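Local atomic coordinates of tailspike protein (Siphovirus 9NA, PDB entry 3RIQ), a protein that probably recognises the Salmonella lipopolysaccharide receptor as a trimeric phage tailspike and cleaves its O-antigen chains with endorhamnosidase activity. Residues L221-D226 and N253-R258; G233-L238 and S246-Y251; D281-T286 and F348-N353; V293-L298 and F304-Q309; A299-F304 and D328-I333. All coordinates share one frame; numbering follows the deposited sequence.

How the contacts relate
All five contacts lie on one part of the right-handed beta-helix of the tailspike. Contact 2 is in its interior, and the others lie at strand ends and in the loops beyond them. Contact 2 is nested along the chain inside the loop closed by contact 1, with centres about 15 Å apart. Contacts 4 and 5 are both nested inside the loop closed by contact 3. They cross along the chain and share F304, and their centres are about 6 Å apart. Contact 5 is about 8 Å from contact 3, centre to centre. Contacts 1 and 4 meet through D294. A bound glycerol, probably from the crystallisation liquor, lies about 6 Å from the side chain of I255 in contact 1.

Contact 1: L221-D226 and N253-R258; sequences LFIRND and NEIGGR
I223 and I255 touch through their CD1 methyls, 3.8 Å apart, and their side chains cross at about a right angle. I223 ends strand 220-223 of the right-handed beta-helix. I255 starts a type I' turn that runs to R258 and joins strands 254-255 and 258-259 into a small hairpin. I255 CD1 also lies 3.9 Å from I223 CG2, so one methyl rests against two branches of I223. The second pair is R224 with R258. R258 CD sits 3.5 Å above one face of the R224 guanidinium, offset toward the rim, and R258 CG is 3.5 Å from R224 NH1. The aliphatic part of R258 thus lies over part of one face of the flat group, and the two guanidinium planes stand 69° apart. R224 is extended from CG to NE, which carries its tip across to the hairpin. Its NH1 donates to the carbonyls of S259 and D294, and its NH2 to that of T199. The NE of R258 forms a salt bridge with the carboxylate of D294, which probably offsets the nearness of two like charges. Within its own segment, N225 ND2 donates to I223 O at 3.0 Å, meeting it from above the carbonyl plane.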
# COMPACT_ATOMS: atom_id res chain seq x y z
N LEU A 221 -11.93 20.46 -5.25
CA LEU A 221 -13.21 20.25 -5.94
C LEU A 221 -13.01 20.33 -7.45
O LEU A 221 -12.37 21.29 -7.95
CB LEU A 221 -14.21 21.32 -5.48
CG LEU A 221 -15.58 21.29 -6.19
CD1 LEU A 221 -16.34 20.04 -5.80
CD2 LEU A 221 -16.36 22.51 -5.83
N PHE A 222 -13.48 19.32 -8.17
CA PHE A 222 -13.40 19.25 -9.66
C PHE A 222 -14.78 19.45 -10.30
O PHE A 222 -15.75 18.81 -9.88
CB PHE A 222 -12.85 17.90 -10.13
CG PHE A 222 -11.42 17.67 -9.73
CD1 PHE A 222 -10.37 18.02 -10.58
CD2 PHE A 222 -11.10 17.19 -8.45
CE1 PHE A 222 -9.03 17.86 -10.20
CE2 PHE A 222 -9.76 17.02 -8.08
CZ PHE A 222 -8.73 17.37 -8.94
N ILE A 223 -14.84 20.34 -11.30
CA ILE A 223 -16.05 20.61 -12.06
C ILE A 223 -15.73 20.49 -13.55
O ILE A 223 -14.90 21.26 -14.07
CB ILE A 223 -16.56 22.05 -11.73
CG1 ILE A 223 -17.07 22.10 -10.29
CG2 ILE A 223 -17.64 22.53 -12.74
CD1 ILE A 223 -17.20 23.54 -9.71
N ARG A 224 -16.37 19.53 -14.22
CA ARG A 224 -16.18 19.31 -15.68
C ARG A 224 -14.70 19.16 -16.05
O ARG A 224 -14.19 19.84 -16.98
CB ARG A 224 -16.89 20.38 -16.56
CG ARG A 224 -17.17 19.87 -17.96
CD ARG A 224 -17.96 20.90 -18.82
NE ARG A 224 -18.14 20.36 -20.19
CZ ARG A 224 -19.12 19.53 -20.55
NH1 ARG A 224 -20.08 19.17 -19.69
NH2 ARG A 224 -19.18 19.08 -21.82
N ASN A 225 -14.00 18.30 -15.30
CA ASN A 225 -12.61 17.91 -15.63
C ASN A 225 -12.58 16.48 -16.15
O ASN A 225 -13.34 15.62 -15.68
CB ASN A 225 -11.67 18.05 -14.41
CG ASN A 225 -11.15 19.48 -14.22
OD1 ASN A 225 -9.92 19.70 -14.18
ND2 ASN A 225 -12.06 20.46 -14.11
N ASP A 226 -11.71 16.22 -17.14
CA ASP A 226 -11.48 14.88 -17.69
C ASP A 226 -9.99 14.70 -17.86
O ASP A 226 -9.35 15.44 -18.64
CB ASP A 226 -12.23 14.76 -19.02
CG ASP A 226 -12.16 13.36 -19.62
OD1 ASP A 226 -11.34 12.50 -19.17
OD2 ASP A 226 -12.97 13.11 -20.57
N ASN A 253 -23.97 16.16 -11.27
CA ASN A 253 -25.08 16.78 -12.00
C ASN A 253 -24.65 18.06 -12.74
O ASN A 253 -23.59 18.08 -13.29
CB ASN A 253 -26.30 16.97 -11.09
CG ASN A 253 -26.82 15.64 -10.49
OD1 ASN A 253 -26.24 14.58 -10.66
ND2 ASN A 253 -27.93 15.73 -9.79
N GLU A 254 -25.47 19.11 -12.74
CA GLU A 254 -25.25 20.31 -13.57
C GLU A 254 -24.97 21.53 -12.70
O GLU A 254 -25.45 21.60 -11.59
CB GLU A 254 -26.49 20.62 -14.44
CG GLU A 254 -26.55 19.90 -15.81
CD GLU A 254 -26.94 18.43 -15.71
OE1 GLU A 254 -27.86 18.09 -14.91
OE2 GLU A 254 -26.37 17.63 -16.46
N ILE A 255 -24.23 22.50 -13.25
CA ILE A 255 -24.16 23.87 -12.70
C ILE A 255 -24.54 24.80 -13.82
O ILE A 255 -24.00 24.70 -14.94
CB ILE A 255 -22.74 24.25 -12.22
CG1 ILE A 255 -22.32 23.36 -11.07
CG2 ILE A 255 -22.74 25.74 -11.77
CD1 ILE A 255 -20.83 23.49 -10.70
N GLY A 256 -25.52 25.68 -13.55
CA GLY A 256 -25.89 26.71 -14.52
C GLY A 256 -26.43 26.13 -15.81
O GLY A 256 -26.45 26.80 -16.85
N GLY A 257 -26.85 24.86 -15.77
CA GLY A 257 -27.35 24.19 -16.96
C GLY A 257 -26.41 23.32 -17.77
O GLY A 257 -26.81 22.81 -18.82
N ARG A 258 -25.18 23.13 -17.32
CA ARG A 258 -24.24 22.21 -18.02
C ARG A 258 -23.68 21.19 -17.05
O ARG A 258 -23.38 21.52 -15.89
CB ARG A 258 -23.09 22.98 -18.68
CG ARG A 258 -22.09 22.06 -19.40
CD ARG A 258 -21.08 22.76 -20.27
NE ARG A 258 -21.74 23.27 -21.45
CZ ARG A 258 -21.85 24.57 -21.75
NH1 ARG A 258 -21.30 25.50 -20.98
NH2 ARG A 258 -22.52 24.94 -22.84

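Contact 2: G233-L238 and S246-Y251; sequences GGVRDL and SGVKTY
V248 packs against V235 and L238 inside the right-handed beta-helix. V235 and L238 lie on either side of the corner at D237, in strands of different faces. The contact across the segments is apolar. V248 CG1 does all the touching on its side. It lies 4.0 Å from L238 CD2 and 4.2 Å from V235 CG2. The side chains of L238 and V248 run antiparallel past one another. All three residues are buried. I270 of strand 266-273 touches both valines, F222 packs on V235, and V220 packs on L238, so neighbouring rungs complete this part of the core.

A group of polar interactions lies at the corner at D237, on residues that do not face V248. D237 OD1 accepts from N269 ND2. R236 and D237 also make long, weak ion pairs with D237 and R236 of the two neighbouring subunits. Within the chain, R236 NH1 is 3.0 Å from D237 OD2, a salt bridge whose hydrogen bond is weak, with an N-H...O angle of 129°.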
# COMPACT_ATOMS: atom_id res chain seq x y z
N GLY A 233 -4.58 14.48 -14.15
CA GLY A 233 -5.51 15.29 -13.34
C GLY A 233 -5.88 14.54 -12.08
O GLY A 233 -5.94 13.29 -12.09
N GLY A 234 -6.16 15.29 -11.01
CA GLY A 234 -6.60 14.69 -9.74
C GLY A 234 -5.83 15.17 -8.54
O GLY A 234 -5.39 16.32 -8.50
N VAL A 235 -5.70 14.31 -7.53
CA VAL A 235 -5.09 14.71 -6.26
C VAL A 235 -4.16 13.60 -5.80
O VAL A 235 -4.54 12.42 -5.80
CB VAL A 235 -6.15 14.95 -5.14
CG1 VAL A 235 -5.47 15.32 -3.83
CG2 VAL A 235 -7.18 16.00 -5.58
N ARG A 236 -2.95 13.98 -5.34
CA ARG A 236 -1.98 13.01 -4.81
C ARG A 236 -1.33 13.53 -3.54
O ARG A 236 -1.01 14.73 -3.49
CB ARG A 236 -0.91 12.68 -5.86
CG ARG A 236 0.16 11.71 -5.35
CD ARG A 236 1.06 11.16 -6.43
NE ARG A 236 1.74 12.15 -7.30
CZ ARG A 236 2.94 12.68 -7.04
NH1 ARG A 236 3.55 12.42 -5.87
NH2 ARG A 236 3.54 13.48 -7.95
N ASP A 237 -1.20 12.66 -2.52
CA ASP A 237 -0.41 12.99 -1.28
C ASP A 237 -0.95 14.21 -0.56
O ASP A 237 -0.20 15.16 -0.28
CB ASP A 237 1.07 13.23 -1.62
CG ASP A 237 1.75 12.01 -2.20
OD1 ASP A 237 1.33 10.88 -1.90
OD2 ASP A 237 2.75 12.19 -2.94
N LEU A 238 -2.26 14.20 -0.26
CA LEU A 238 -2.89 15.34 0.43
C LEU A 238 -3.47 14.88 1.77
O LEU A 238 -4.01 13.77 1.88
CB LEU A 238 -4.05 15.88 -0.44
CG LEU A 238 -4.83 17.05 0.15
CD1 LEU A 238 -3.97 18.32 0.21
CD2 LEU A 238 -6.10 17.29 -0.67
N SER A 246 -16.70 17.24 1.79
CA SER A 246 -16.02 15.96 1.64
C SER A 246 -14.50 16.12 1.45
O SER A 246 -14.01 17.16 1.02
CB SER A 246 -16.64 15.16 0.50
OG SER A 246 -17.95 14.76 0.81
N GLY A 247 -13.74 15.07 1.80
CA GLY A 247 -12.28 15.22 1.87
C GLY A 247 -11.73 15.78 0.57
O GLY A 247 -10.95 16.75 0.58
N VAL A 248 -12.12 15.15 -0.54
CA VAL A 248 -12.02 15.75 -1.88
C VAL A 248 -13.33 15.38 -2.58
O VAL A 248 -14.04 14.45 -2.17
CB VAL A 248 -10.82 15.21 -2.71
CG1 VAL A 248 -9.47 15.53 -2.04
CG2 VAL A 248 -10.97 13.69 -3.02
N LYS A 249 -13.65 16.08 -3.66
CA LYS A 249 -14.96 15.87 -4.32
C LYS A 249 -14.92 16.07 -5.82
O LYS A 249 -14.31 17.05 -6.30
CB LYS A 249 -15.99 16.87 -3.74
CG LYS A 249 -17.39 16.78 -4.35
CD LYS A 249 -18.41 17.63 -3.58
CE LYS A 249 -19.73 17.64 -4.35
NZ LYS A 249 -20.76 18.62 -3.81
N THR A 250 -15.59 15.17 -6.55
CA THR A 250 -15.95 15.41 -7.94
C THR A 250 -17.41 15.88 -7.93
O THR A 250 -18.27 15.22 -7.37
CB THR A 250 -15.77 14.16 -8.81
OG1 THR A 250 -16.50 13.06 -8.24
CG2 THR A 250 -14.30 13.78 -8.88
N TYR A 251 -17.67 17.04 -8.53
CA TYR A 251 -19.03 17.59 -8.54
C TYR A 251 -19.99 16.65 -9.29
O TYR A 251 -19.62 15.96 -10.23
CB TYR A 251 -19.02 19.02 -9.16
CG TYR A 251 -20.15 19.94 -8.69
CD1 TYR A 251 -19.97 20.80 -7.61
CD2 TYR A 251 -21.37 19.98 -9.34
CE1 TYR A 251 -20.99 21.62 -7.17
CE2 TYR A 251 -22.39 20.79 -8.92
CZ TYR A 251 -22.20 21.61 -7.85
OH TYR A 251 -23.22 22.47 -7.42

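Contact 3: D281-T286 and F348-N353; sequences DVNADT and FDRGTN
N283 and R350 make a polar contact bridged by water, in the loops that follow strands 281-282 and 347-349. These strands are two rungs apart in the beta-helix, with strand 326-327 between them, and W326 touches both N283 and R350. The direct approach is slight: N283 OD1 lies 4.1 Å from R350 CB. Two waters do most of the joining, and both lie at the edge of the R350 guanidinium, in its plane. Water 1 donates to N283 OD1 at 2.7 Å and to D285 O at 2.8 Å, and accepts from R350 NH2 at 2.9 Å. Water 2 is 2.7 Å from T286 OG1 and takes a weak bond from R350 NH2. R350 is bent at chi2 (101°) and chi3 (102°), which turns its NH2 toward the waters. N283 is held from its own side, since its ND2 donates to D281 OD1 at 2.8 Å. Next to R350, D349 OD1 accepts from G351 N at 2.8 Å, an Asx turn at the end of strand 347-349. The contact belongs to a parallel beta-helix: here loops two rungs apart are bridged by R350 and two waters.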
# COMPACT_ATOMS: atom_id res chain seq x y z
N ASP A 281 -15.56 11.89 -1.93
CA ASP A 281 -16.86 11.83 -2.64
C ASP A 281 -16.52 11.84 -4.12
O ASP A 281 -16.37 12.91 -4.72
CB ASP A 281 -17.73 13.06 -2.29
CG ASP A 281 -18.99 13.14 -3.14
OD1 ASP A 281 -19.29 12.13 -3.84
OD2 ASP A 281 -19.70 14.18 -3.07
N VAL A 282 -16.36 10.66 -4.70
CA VAL A 282 -16.01 10.57 -6.13
C VAL A 282 -17.26 10.07 -6.85
O VAL A 282 -17.27 8.99 -7.44
CB VAL A 282 -14.77 9.67 -6.36
CG1 VAL A 282 -14.34 9.70 -7.83
CG2 VAL A 282 -13.59 10.16 -5.49
N ASN A 283 -18.35 10.85 -6.74
CA ASN A 283 -19.59 10.55 -7.44
C ASN A 283 -19.82 11.51 -8.60
O ASN A 283 -19.37 12.67 -8.56
CB ASN A 283 -20.78 10.66 -6.46
CG ASN A 283 -20.84 9.48 -5.50
OD1 ASN A 283 -21.63 8.54 -5.70
ND2 ASN A 283 -20.01 9.51 -4.45
N ALA A 284 -20.58 11.06 -9.59
CA ALA A 284 -20.92 11.90 -10.76
C ALA A 284 -22.42 12.21 -10.85
O ALA A 284 -22.78 13.30 -11.26
CB ALA A 284 -20.43 11.24 -12.05
N ASP A 285 -23.28 11.25 -10.46
CA ASP A 285 -24.73 11.49 -10.40
C ASP A 285 -25.19 11.55 -8.95
O ASP A 285 -24.66 10.81 -8.09
CB ASP A 285 -25.49 10.35 -11.10
CG ASP A 285 -25.34 10.36 -12.60
OD1 ASP A 285 -25.24 11.46 -13.21
OD2 ASP A 285 -25.28 9.24 -13.18
N THR A 286 -26.20 12.37 -8.66
CA THR A 286 -26.75 12.42 -7.31
C THR A 286 -28.24 12.79 -7.37
O THR A 286 -28.68 13.42 -8.34
CB THR A 286 -25.98 13.40 -6.39
OG1 THR A 286 -26.38 13.20 -5.04
CG2 THR A 286 -26.24 14.86 -6.75
N PHE A 348 -18.62 2.57 0.15
CA PHE A 348 -19.90 2.46 -0.57
C PHE A 348 -19.64 2.62 -2.08
O PHE A 348 -19.06 3.61 -2.54
CB PHE A 348 -20.87 3.54 -0.04
CG PHE A 348 -22.33 3.30 -0.35
CD1 PHE A 348 -23.27 3.25 0.71
CD2 PHE A 348 -22.82 3.23 -1.66
CE1 PHE A 348 -24.67 3.08 0.45
CE2 PHE A 348 -24.20 3.08 -1.92
CZ PHE A 348 -25.12 2.99 -0.86
N ASP A 349 -20.07 1.63 -2.85
CA ASP A 349 -20.07 1.67 -4.31
C ASP A 349 -21.50 1.84 -4.80
O ASP A 349 -22.31 0.89 -4.72
CB ASP A 349 -19.37 0.42 -4.90
CG ASP A 349 -19.29 0.44 -6.42
OD1 ASP A 349 -20.10 1.10 -7.11
OD2 ASP A 349 -18.40 -0.27 -6.94
N ARG A 350 -21.80 3.06 -5.26
CA ARG A 350 -23.15 3.42 -5.70
C ARG A 350 -23.33 3.12 -7.20
O ARG A 350 -24.43 3.30 -7.76
CB ARG A 350 -23.42 4.91 -5.39
CG ARG A 350 -24.75 5.41 -5.95
CD ARG A 350 -25.84 5.51 -4.96
NE ARG A 350 -25.86 6.93 -4.70
CZ ARG A 350 -26.85 7.68 -4.23
NH1 ARG A 350 -28.05 7.20 -3.85
NH2 ARG A 350 -26.60 8.98 -4.12
N GLY A 351 -22.25 2.71 -7.84
CA GLY A 351 -22.26 2.41 -9.28
C GLY A 351 -22.36 0.92 -9.56
O GLY A 351 -23.08 0.18 -8.88
N THR A 352 -21.63 0.48 -10.58
CA THR A 352 -21.63 -0.93 -10.96
C THR A 352 -20.35 -1.21 -11.74
O THR A 352 -19.70 -0.30 -12.20
CB THR A 352 -22.89 -1.24 -11.83
OG1 THR A 352 -23.01 -2.65 -12.02
CG2 THR A 352 -22.79 -0.55 -13.21
N ASN A 353 -19.99 -2.48 -11.91
CA ASN A 353 -18.91 -2.86 -12.81
C ASN A 353 -17.62 -2.12 -12.45
O ASN A 353 -16.91 -1.63 -13.32
CB ASN A 353 -19.34 -2.62 -14.28
CG ASN A 353 -18.31 -3.10 -15.29
OD1 ASN A 353 -17.61 -4.09 -15.06
ND2 ASN A 353 -18.20 -2.37 -16.41
O HOH W 1 -24.17 9.57 -5.65
O HOH W 2 -24.54 11.60 -3.87

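Contact 4: V293-L298 and F304-Q309; sequences VDDYTL and FQLPTQ
The ring of Y296 meets L306 and P307 through its atoms CD2 and CE2, and both partners approach it obliquely. L306 CD2 lies 3.9 Å from Y296 CD2 and comes closer still to Y296 CB, at 3.7 Å. P307 CG is 3.8 Å from Y296 CE2. Y263 also touches Y296.

The CG of Y296 is anti to its carbonyl carbon (chi1 -67°), and this sends the ring toward segment 304-309. P307 is the centre of an inverse gamma turn, with T308 N giving a weak bond to L306 O. L306 and P307 present neighbouring carbons to the tyrosine.

The carboxylate of D295 is the second flat group. Its OD1 accepts from Y296 N at 2.8 Å on the anti lone pair, which ties the tyrosine backbone to the side chain before it. OD1 also bonds to Y263 OH, and OD2 to S259 OG. The carboxylate of D295 is thus held by S259, Y263 and Y296 N. Across the contact, D295 OD1 reaches L306 CD2 only at 4.5 Å.

L306 also packs on R261. Both segments belong to the long loop between strands 281-282 and 311-318. They contain no helix or strand. T308 bonds through OG1 to N332, ahead of strand 333-340, and the backbone of V293 pairs with S259 of strand 258-259.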
# COMPACT_ATOMS: atom_id res chain seq x y z
N VAL A 293 -26.84 17.21 -19.45
CA VAL A 293 -26.63 18.21 -20.48
C VAL A 293 -25.14 18.30 -20.82
O VAL A 293 -24.31 18.57 -19.94
CB VAL A 293 -27.15 19.61 -20.01
CG1 VAL A 293 -27.01 20.59 -21.14
CG2 VAL A 293 -28.62 19.53 -19.58
N ASP A 294 -24.82 18.09 -22.10
CA ASP A 294 -23.43 18.09 -22.61
C ASP A 294 -22.61 16.99 -21.87
O ASP A 294 -21.50 17.20 -21.36
CB ASP A 294 -22.77 19.48 -22.49
CG ASP A 294 -23.48 20.54 -23.32
OD1 ASP A 294 -24.01 20.21 -24.42
OD2 ASP A 294 -23.51 21.70 -22.88
N ASP A 295 -23.22 15.81 -21.79
CA ASP A 295 -22.63 14.64 -21.17
C ASP A 295 -23.39 13.45 -21.76
O ASP A 295 -24.35 13.62 -22.55
CB ASP A 295 -22.76 14.70 -19.64
CG ASP A 295 -21.63 14.00 -18.90
OD1 ASP A 295 -21.16 12.96 -19.38
OD2 ASP A 295 -21.22 14.50 -17.82
N TYR A 296 -23.02 12.24 -21.36
CA TYR A 296 -23.78 11.07 -21.81
C TYR A 296 -25.25 11.13 -21.38
O TYR A 296 -25.56 11.54 -20.25
CB TYR A 296 -23.19 9.78 -21.25
CG TYR A 296 -21.81 9.41 -21.76
CD1 TYR A 296 -21.63 8.92 -23.06
CD2 TYR A 296 -20.69 9.56 -20.96
CE1 TYR A 296 -20.38 8.56 -23.54
CE2 TYR A 296 -19.42 9.21 -21.43
CZ TYR A 296 -19.28 8.72 -22.73
OH TYR A 296 -18.02 8.38 -23.22
N THR A 297 -26.14 10.71 -22.28
CA THR A 297 -27.57 10.69 -21.97
C THR A 297 -27.93 9.55 -20.99
O THR A 297 -27.16 8.58 -20.83
CB THR A 297 -28.42 10.53 -23.23
OG1 THR A 297 -28.17 9.25 -23.80
CG2 THR A 297 -28.07 11.61 -24.26
N LEU A 298 -29.12 9.64 -20.39
CA LEU A 298 -29.65 8.55 -19.58
C LEU A 298 -29.76 7.25 -20.38
O LEU A 298 -29.52 6.15 -19.86
CB LEU A 298 -31.01 8.92 -18.98
CG LEU A 298 -31.01 10.08 -17.99
CD1 LEU A 298 -32.46 10.44 -17.61
CD2 LEU A 298 -30.16 9.78 -16.75
N PHE A 304 -26.07 6.78 -12.06
CA PHE A 304 -25.02 6.18 -11.20
C PHE A 304 -24.07 5.29 -11.98
O PHE A 304 -23.18 4.70 -11.38
CB PHE A 304 -25.56 5.43 -9.96
CG PHE A 304 -26.46 6.25 -9.08
CD1 PHE A 304 -26.05 7.49 -8.58
CD2 PHE A 304 -27.73 5.76 -8.72
CE1 PHE A 304 -26.87 8.22 -7.73
CE2 PHE A 304 -28.59 6.49 -7.85
CZ PHE A 304 -28.16 7.73 -7.35
N GLN A 305 -24.25 5.18 -13.30
CA GLN A 305 -23.45 4.20 -14.07
C GLN A 305 -22.61 4.82 -15.20
O GLN A 305 -22.27 4.15 -16.19
CB GLN A 305 -24.37 3.09 -14.60
CG GLN A 305 -25.11 2.38 -13.48
CD GLN A 305 -25.93 1.20 -13.94
OE1 GLN A 305 -26.09 0.93 -15.13
NE2 GLN A 305 -26.48 0.48 -12.96
N LEU A 306 -22.25 6.10 -15.06
CA LEU A 306 -21.39 6.70 -16.09
C LEU A 306 -20.03 6.02 -16.10
O LEU A 306 -19.54 5.62 -15.03
CB LEU A 306 -21.20 8.21 -15.81
CG LEU A 306 -22.45 9.07 -16.08
CD1 LEU A 306 -22.35 10.46 -15.42
CD2 LEU A 306 -22.68 9.16 -17.61
N PRO A 307 -19.37 5.94 -17.27
CA PRO A 307 -18.06 5.29 -17.32
C PRO A 307 -16.93 6.24 -16.89
O PRO A 307 -16.11 6.69 -17.69
CB PRO A 307 -17.96 4.83 -18.78
CG PRO A 307 -18.66 5.98 -19.56
CD PRO A 307 -19.82 6.37 -18.62
N THR A 308 -16.92 6.55 -15.61
CA THR A 308 -15.98 7.55 -15.11
C THR A 308 -14.52 7.10 -15.16
O THR A 308 -13.64 7.94 -15.35
CB THR A 308 -16.37 8.02 -13.70
OG1 THR A 308 -16.65 6.87 -12.87
CG2 THR A 308 -17.64 8.88 -13.78
N GLN A 309 -14.24 5.79 -14.97
CA GLN A 309 -12.86 5.26 -15.12
C GLN A 309 -11.85 6.02 -14.26
O GLN A 309 -10.74 6.29 -14.70
CB GLN A 309 -12.39 5.32 -16.59
CG GLN A 309 -13.13 4.36 -17.55
CD GLN A 309 -12.29 4.12 -18.82
OE1 GLN A 309 -11.25 3.44 -18.78
NE2 GLN A 309 -12.70 4.71 -19.92

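Contact 5: A299-F304 and D328-I333; sequences AEYPWF and DGQKNI
D328 meets F304 through CB, CG and OD2. Its CB lies 3.7 Å from F304 O, and CG follows at 4.1 Å. CG sits between the backbone N and the carbonyl carbon (chi1 74°), which turns the carboxylate toward the phenylalanine. At the tip, D328 OD2 is 3.5 Å from F304 CA and 3.8 Å from F304 CD1, at the edge of the ring and in its plane. The carboxylate plane stands 72° from the ring. OD2 also accepts from D285 N, and OD1 from A284 N.

W303 CD1 lies 3.4 Å above the centre of one face of the F304 ring. G329 N donates to F304 O at 2.8 Å from above the carbonyl plane. Q330 NE2 comes to the edge of the Y301 ring, 3.6 Å from CD1, and donates to Q305 O.

The contact joins the loop between strands 281-282 and 311-318 to the turn after strand 326-327. L306 and Q330 add a backbone bond just beyond. The slightly positive C-H edge of F304 probably suits the carboxylate oxygen OD2.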
# COMPACT_ATOMS: atom_id res chain seq x y z
N ALA A 299 -30.11 7.36 -21.66
CA ALA A 299 -30.23 6.17 -22.49
C ALA A 299 -28.87 5.51 -22.76
O ALA A 299 -28.78 4.27 -22.86
CB ALA A 299 -30.91 6.49 -23.78
N GLU A 300 -27.82 6.33 -22.85
CA GLU A 300 -26.46 5.82 -23.03
C GLU A 300 -25.93 5.14 -21.75
O GLU A 300 -25.34 4.05 -21.83
CB GLU A 300 -25.52 6.94 -23.47
CG GLU A 300 -25.77 7.32 -24.93
CD GLU A 300 -24.98 8.51 -25.40
OE1 GLU A 300 -24.76 9.47 -24.62
OE2 GLU A 300 -24.60 8.51 -26.60
N TYR A 301 -26.10 5.81 -20.60
CA TYR A 301 -25.70 5.24 -19.29
C TYR A 301 -26.72 5.62 -18.25
O TYR A 301 -26.92 6.80 -18.00
CB TYR A 301 -24.34 5.79 -18.86
CG TYR A 301 -23.23 5.26 -19.71
CD1 TYR A 301 -22.74 3.97 -19.50
CD2 TYR A 301 -22.72 6.01 -20.79
CE1 TYR A 301 -21.76 3.45 -20.31
CE2 TYR A 301 -21.72 5.50 -21.61
CZ TYR A 301 -21.24 4.22 -21.35
OH TYR A 301 -20.26 3.70 -22.15
N PRO A 302 -27.33 4.61 -17.59
CA PRO A 302 -28.26 4.90 -16.50
C PRO A 302 -27.65 5.68 -15.38
O PRO A 302 -26.41 5.74 -15.22
CB PRO A 302 -28.66 3.52 -16.00
CG PRO A 302 -28.51 2.62 -17.22
CD PRO A 302 -27.25 3.16 -17.89
N TRP A 303 -28.53 6.26 -14.56
CA TRP A 303 -28.09 7.02 -13.38
C TRP A 303 -27.15 6.16 -12.52
O TRP A 303 -27.40 4.96 -12.31
CB TRP A 303 -29.30 7.41 -12.55
CG TRP A 303 -29.21 8.69 -11.79
CD1 TRP A 303 -29.36 8.86 -10.42
CD2 TRP A 303 -29.01 10.00 -12.34
NE1 TRP A 303 -29.25 10.19 -10.10
CE2 TRP A 303 -29.08 10.92 -11.26
CE3 TRP A 303 -28.82 10.49 -13.65
CZ2 TRP A 303 -28.93 12.31 -11.44
CZ3 TRP A 303 -28.70 11.88 -13.84
CH2 TRP A 303 -28.76 12.77 -12.73
N PHE A 304 -26.07 6.78 -12.06
CA PHE A 304 -25.02 6.18 -11.20
C PHE A 304 -24.07 5.29 -11.98
O PHE A 304 -23.18 4.70 -11.38
CB PHE A 304 -25.56 5.43 -9.96
CG PHE A 304 -26.46 6.25 -9.08
CD1 PHE A 304 -26.05 7.49 -8.58
CD2 PHE A 304 -27.73 5.76 -8.72
CE1 PHE A 304 -26.87 8.22 -7.73
CE2 PHE A 304 -28.59 6.49 -7.85
CZ PHE A 304 -28.16 7.73 -7.35
N ASP A 328 -19.47 6.50 -7.42
CA ASP A 328 -20.44 5.83 -8.33
C ASP A 328 -19.74 5.59 -9.67
O ASP A 328 -18.51 5.67 -9.77
CB ASP A 328 -21.76 6.62 -8.50
CG ASP A 328 -21.60 7.86 -9.38
OD1 ASP A 328 -20.45 8.32 -9.53
OD2 ASP A 328 -22.62 8.36 -9.94
N GLY A 329 -20.53 5.37 -10.71
CA GLY A 329 -20.02 5.14 -12.04
C GLY A 329 -19.50 3.73 -12.21
O GLY A 329 -19.70 2.84 -11.36
N GLN A 330 -18.89 3.49 -13.36
CA GLN A 330 -18.36 2.16 -13.67
C GLN A 330 -17.00 2.25 -14.30
O GLN A 330 -16.56 3.32 -14.68
CB GLN A 330 -19.32 1.39 -14.59
CG GLN A 330 -19.54 2.00 -16.00
CD GLN A 330 -20.40 1.07 -16.86
OE1 GLN A 330 -19.97 -0.05 -17.22
NE2 GLN A 330 -21.64 1.46 -17.10
N LYS A 331 -16.34 1.09 -14.33
CA LYS A 331 -14.98 0.93 -14.85
C LYS A 331 -13.96 1.73 -14.04
O LYS A 331 -12.85 1.99 -14.52
CB LYS A 331 -14.91 1.29 -16.33
CG LYS A 331 -15.73 0.35 -17.21
CD LYS A 331 -15.74 0.81 -18.68
CE LYS A 331 -14.51 0.20 -19.41
NZ LYS A 331 -14.16 0.76 -20.73
N ASN A 332 -14.29 2.04 -12.80
CA ASN A 332 -13.31 2.59 -11.86
C ASN A 332 -12.42 1.49 -11.31
O ASN A 332 -12.87 0.34 -11.20
CB ASN A 332 -14.00 3.30 -10.70
CG ASN A 332 -14.95 4.40 -11.14
OD1 ASN A 332 -14.55 5.40 -11.72
ND2 ASN A 332 -16.24 4.22 -10.85
N ILE A 333 -11.20 1.83 -10.93
CA ILE A 333 -10.27 0.91 -10.21
C ILE A 333 -10.02 1.50 -8.84
O ILE A 333 -9.62 2.64 -8.74
CB ILE A 333 -8.95 0.70 -11.00
CG1 ILE A 333 -9.25 -0.02 -12.30
CG2 ILE A 333 -7.93 -0.07 -10.14
CD1 ILE A 333 -8.08 -0.07 -13.29